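PDB 3I9X: mutT/nudix family protein from Listeria innocua, which belongs to the Nudix hydrolase family and probably acts as a hydrolase, its substrate not being established, with this chain covering the Nudix domain part. Local coordinates for residues Leu46-Lys52 with Glu143-Met149; Met149-Leu153 with Leu165-Phe169. All coordinates share one frame; numbering follows the deposited sequence.

Contact 1. Residues Leu46-Lys52 with Glu143-Met149; sequences LHILLIK and EIGLFPM
Pro148 lays its backbone CA over the imidazole of His47, 3.9 Å from the ring centroid and nearly on the ring normal, a CH-pi contact, while Leu146 O lies at the ring edge, in its plane. His47 CG stands beside its own backbone N (chi1 -74°), which sets a ring face under Pro148 CA; ND1 is hydrogen-bonded to Thr45 O. Beyond this CH-pi contact the strands 46-52 and 144-148 run antiparallel. Ile48 and Phe147 exchange bonds both ways, as do Leu50 and Gly145, and Lys52 N closes the row on Glu143 O at 2.7 Å and 175°, almost straight. At the other end Met149 N reaches Leu46 O only weakly, bent to 134°.

Leu49 and Ile144 share one face of the sheet with Leu146: Leu49 CD1 meets Ile144 CG2 at 3.6 Å, the two side chains crossing at a slant. On the reverse face Leu50 CD1 comes within 4.0 Å of Phe147 CD2, the side chains roughly perpendicular, and the Phe147 ring passes over Gly145, which has no side chain there. Ile48 CG2 abuts Met149 SD at 4.1 Å.

Strand 43-52 is an inner strand of the mixed Nudix sheet, bonded also to strands 27-40 and 69-75. Trp69 meets the Phe147 ring edge-to-face, helix 129-137 packs on Ile144 and Leu146, and helix 161-177 touches Leu46, Ile48 and Met149.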
# COMPACT_ATOMS: atom_id res chain seq x y z
N LEU A 46 -15.69 18.76 7.84
CA LEU A 46 -14.69 18.15 6.96
C LEU A 46 -15.23 18.23 5.56
O LEU A 46 -16.35 17.81 5.32
CB LEU A 46 -14.48 16.69 7.35
CG LEU A 46 -13.26 16.03 6.68
CD1 LEU A 46 -11.97 16.56 7.34
CD2 LEU A 46 -13.32 14.50 6.78
N HIS A 47 -14.46 18.83 4.66
CA HIS A 47 -14.78 18.89 3.23
C HIS A 47 -13.74 18.16 2.39
O HIS A 47 -12.55 18.11 2.76
CB HIS A 47 -14.82 20.34 2.74
CG HIS A 47 -16.03 21.10 3.18
ND1 HIS A 47 -16.38 21.25 4.50
CD2 HIS A 47 -16.97 21.76 2.46
CE1 HIS A 47 -17.49 21.98 4.58
NE2 HIS A 47 -17.86 22.31 3.35
N ILE A 48 -14.16 17.67 1.21
CA ILE A 48 -13.29 17.00 0.27
C ILE A 48 -13.35 17.61 -1.14
O ILE A 48 -14.43 17.99 -1.61
CB ILE A 48 -13.58 15.49 0.26
CG1 ILE A 48 -12.66 14.78 -0.70
CG2 ILE A 48 -15.08 15.18 -0.09
CD1 ILE A 48 -12.69 13.27 -0.61
N LEU A 49 -12.17 17.75 -1.78
CA LEU A 49 -12.10 18.15 -3.19
C LEU A 49 -12.27 16.96 -4.14
O LEU A 49 -11.53 15.97 -4.10
CB LEU A 49 -10.78 18.83 -3.53
CG LEU A 49 -10.82 19.63 -4.83
CD1 LEU A 49 -11.53 21.00 -4.66
CD2 LEU A 49 -9.39 19.89 -5.43
N LEU A 50 -13.21 17.09 -5.06
CA LEU A 50 -13.45 16.04 -6.04
C LEU A 50 -13.61 16.63 -7.42
O LEU A 50 -13.96 17.80 -7.56
CB LEU A 50 -14.68 15.26 -5.68
CG LEU A 50 -14.71 14.50 -4.38
CD1 LEU A 50 -16.19 13.97 -4.12
CD2 LEU A 50 -13.70 13.38 -4.38
N ILE A 51 -13.32 15.79 -8.42
CA ILE A 51 -13.23 16.21 -9.80
C ILE A 51 -14.15 15.31 -10.66
O ILE A 51 -14.04 14.07 -10.71
CB ILE A 51 -11.79 16.11 -10.29
CG1 ILE A 51 -10.83 16.94 -9.38
CG2 ILE A 51 -11.68 16.55 -11.76
CD1 ILE A 51 -9.38 16.90 -9.84
N LYS A 52 -15.09 15.94 -11.35
CA LYS A 52 -16.06 15.14 -12.15
C LYS A 52 -15.37 14.68 -13.41
O LYS A 52 -14.76 15.48 -14.10
CB LYS A 52 -17.26 15.98 -12.47
CG LYS A 52 -18.43 15.27 -13.16
CD LYS A 52 -19.45 16.33 -13.58
CE LYS A 52 -20.82 16.09 -12.99
NZ LYS A 52 -21.65 17.32 -13.11
N GLU A 143 -16.63 21.36 -13.09
CA GLU A 143 -15.90 20.13 -13.11
C GLU A 143 -15.33 19.79 -11.68
O GLU A 143 -15.11 18.63 -11.36
CB GLU A 143 -14.74 20.40 -14.08
CG GLU A 143 -14.02 19.23 -14.70
CD GLU A 143 -12.62 19.64 -15.28
OE1 GLU A 143 -11.63 18.92 -15.00
OE2 GLU A 143 -12.53 20.67 -16.00
N ILE A 144 -15.13 20.81 -10.83
CA ILE A 144 -14.49 20.66 -9.51
C ILE A 144 -15.35 21.15 -8.38
O ILE A 144 -15.81 22.27 -8.41
CB ILE A 144 -13.18 21.44 -9.45
CG1 ILE A 144 -12.30 21.02 -10.64
CG2 ILE A 144 -12.48 21.23 -8.09
CD1 ILE A 144 -10.93 21.61 -10.65
N GLY A 145 -15.56 20.33 -7.35
CA GLY A 145 -16.32 20.75 -6.19
C GLY A 145 -15.62 20.48 -4.86
O GLY A 145 -14.85 19.53 -4.71
N LEU A 146 -15.91 21.34 -3.88
CA LEU A 146 -15.45 21.15 -2.52
C LEU A 146 -16.65 20.78 -1.69
O LEU A 146 -17.48 21.64 -1.38
CB LEU A 146 -14.77 22.43 -2.03
CG LEU A 146 -14.08 22.42 -0.68
CD1 LEU A 146 -12.95 21.30 -0.47
CD2 LEU A 146 -13.51 23.85 -0.49
N PHE A 147 -16.78 19.49 -1.36
CA PHE A 147 -18.01 18.96 -0.76
C PHE A 147 -17.83 18.64 0.72
O PHE A 147 -16.82 18.04 1.11
CB PHE A 147 -18.47 17.63 -1.44
CG PHE A 147 -18.84 17.78 -2.90
CD1 PHE A 147 -20.15 18.11 -3.27
CD2 PHE A 147 -17.90 17.60 -3.90
CE1 PHE A 147 -20.49 18.26 -4.61
CE2 PHE A 147 -18.23 17.72 -5.23
CZ PHE A 147 -19.53 18.06 -5.60
N PRO A 148 -18.86 18.94 1.53
CA PRO A 148 -18.89 18.37 2.87
C PRO A 148 -18.82 16.89 2.69
O PRO A 148 -19.28 16.38 1.67
CB PRO A 148 -20.26 18.80 3.42
CG PRO A 148 -20.79 19.83 2.51
CD PRO A 148 -20.12 19.64 1.18
N MET A 149 -18.23 16.18 3.64
CA MET A 149 -17.89 14.80 3.35
C MET A 149 -19.14 13.96 3.32
O MET A 149 -19.24 13.03 2.52
CB MET A 149 -16.84 14.22 4.31
CG MET A 149 -16.59 12.72 4.14
SD MET A 149 -15.58 12.22 2.73
CE MET A 149 -13.93 12.53 3.49

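Contact 2. Residues Met149-Leu153 with Leu165-Phe169; sequences MTEAL and LKKAF
Backbones in this pair stay well apart: the nearest CA atoms are those of Leu153 and Leu165, 7.1 Å from each other, with Met149 and Phe169 following at 7.6 Å. Met149-Ala152 form a short helix and Leu165-Phe169 belong to the longer helix 161-177, so this is helix-on-helix packing through side chains within the Nudix domain, with a Met-aromatic contact at one end. Each segment closes an i to i+4 turn of its own, Leu153 N to Met149 O and Phe169 N to Leu165 O.

The Met149 and Phe169 side chains run antiparallel, overlapping alongside one another. Phe169 CG is trans to its backbone N (chi1 -168°), which swings the ring toward the short helix, and one face receives Met149 CG, 3.6 Å from the centroid and shifted toward the rim. The sulfur lies farther along, oblique to the ring at 4.9 Å from Met149 SD to the centroid.

Leu165 CD1 touches both Met149 SD, at 4.1 Å, and Ala152 CB, at 4.0 Å, and Ile48 and Ile33 of the sheet lie against the same side chain. At the Leu165 end of the pair, Leu153 bears on three residues of the long helix through its two methyls. Its CD1 lies close to Phe169 CD2, the two side chains standing nearly perpendicular, whereas Leu153 CD2 meets Leu165 CB at 3.9 Å and the aliphatic Lys166 CG at 3.7 Å.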
# COMPACT_ATOMS: atom_id res chain seq x y z
N MET A 149 -18.23 16.18 3.64
CA MET A 149 -17.89 14.80 3.35
C MET A 149 -19.14 13.96 3.32
O MET A 149 -19.24 13.03 2.52
CB MET A 149 -16.84 14.22 4.31
CG MET A 149 -16.59 12.72 4.14
SD MET A 149 -15.58 12.22 2.73
CE MET A 149 -13.93 12.53 3.49
N THR A 150 -20.14 14.31 4.13
CA THR A 150 -21.38 13.54 4.15
C THR A 150 -22.15 13.65 2.81
O THR A 150 -22.70 12.66 2.37
CB THR A 150 -22.27 13.90 5.35
OG1 THR A 150 -22.71 15.26 5.24
CG2 THR A 150 -21.52 13.68 6.67
N GLU A 151 -22.14 14.82 2.18
CA GLU A 151 -22.66 15.02 0.82
C GLU A 151 -21.82 14.29 -0.26
O GLU A 151 -22.38 13.67 -1.19
CB GLU A 151 -22.72 16.52 0.52
CG GLU A 151 -23.43 16.90 -0.80
CD GLU A 151 -23.42 18.41 -1.12
OE1 GLU A 151 -23.55 18.78 -2.33
OE2 GLU A 151 -23.30 19.22 -0.16
N ALA A 152 -20.49 14.33 -0.12
CA ALA A 152 -19.60 13.65 -1.06
C ALA A 152 -19.88 12.16 -1.07
O ALA A 152 -19.86 11.53 -2.13
CB ALA A 152 -18.14 13.92 -0.75
N LEU A 153 -20.17 11.60 0.08
CA LEU A 153 -20.50 10.18 0.15
C LEU A 153 -21.77 9.77 -0.63
O LEU A 153 -21.99 8.58 -0.85
CB LEU A 153 -20.65 9.71 1.60
CG LEU A 153 -19.37 9.66 2.45
CD1 LEU A 153 -19.73 9.38 3.93
CD2 LEU A 153 -18.38 8.61 1.92
N LEU A 165 -13.30 6.91 0.03
CA LEU A 165 -13.74 8.01 0.87
C LEU A 165 -14.22 7.53 2.22
O LEU A 165 -13.99 8.23 3.20
CB LEU A 165 -14.84 8.90 0.28
CG LEU A 165 -14.74 9.60 -1.07
CD1 LEU A 165 -15.76 10.76 -1.07
CD2 LEU A 165 -13.36 10.06 -1.48
N LYS A 166 -14.92 6.39 2.28
CA LYS A 166 -15.39 5.84 3.54
C LYS A 166 -14.23 5.41 4.43
O LYS A 166 -14.26 5.70 5.62
CB LYS A 166 -16.34 4.65 3.32
CG LYS A 166 -17.70 5.03 2.76
CD LYS A 166 -18.56 3.79 2.47
CE LYS A 166 -20.03 4.05 2.77
NZ LYS A 166 -20.90 2.85 2.45
N LYS A 167 -13.21 4.76 3.87
CA LYS A 167 -12.03 4.41 4.69
C LYS A 167 -11.19 5.66 5.11
O LYS A 167 -10.57 5.68 6.19
CB LYS A 167 -11.17 3.35 4.00
N ALA A 168 -11.19 6.71 4.29
CA ALA A 168 -10.44 7.92 4.65
C ALA A 168 -11.20 8.65 5.73
O ALA A 168 -10.63 9.01 6.74
CB ALA A 168 -10.21 8.82 3.47
N PHE A 169 -12.48 8.87 5.51
CA PHE A 169 -13.31 9.56 6.48
C PHE A 169 -13.10 8.90 7.84
O PHE A 169 -12.83 9.58 8.84
CB PHE A 169 -14.76 9.46 6.02
CG PHE A 169 -15.73 10.35 6.76
CD1 PHE A 169 -15.37 11.63 7.21
CD2 PHE A 169 -17.04 9.94 6.95
CE1 PHE A 169 -16.32 12.47 7.84
CE2 PHE A 169 -17.98 10.76 7.60
CZ PHE A 169 -17.61 12.03 8.03

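How the contacts relate
Met149 joins the two contacts, because strand 144-148 runs straight into helix 149-152: its N bonds weakly in contact 1, and its side chain serves both, meeting Leu46 and Ile48 in contact 1 and Phe169 and Leu165 in contact 2. Contact 1 joins strands of the sheet, largely through backbone hydrogen bonds, and buries 784 Å². Contact 2 joins helices by apolar and sulfur-aromatic packing alone and buries 350 Å². Both are partly buried, but contact 2 runs out to the surface at Thr150 and Lys166, whereas no touching residue of contact 1 is fully exposed. They meet directly: Ile48 CG2 lies 3.4 Å from Ala152 CB, and Leu46 packs on Phe169, so the helix pair sits against the sheet face carrying Ile48.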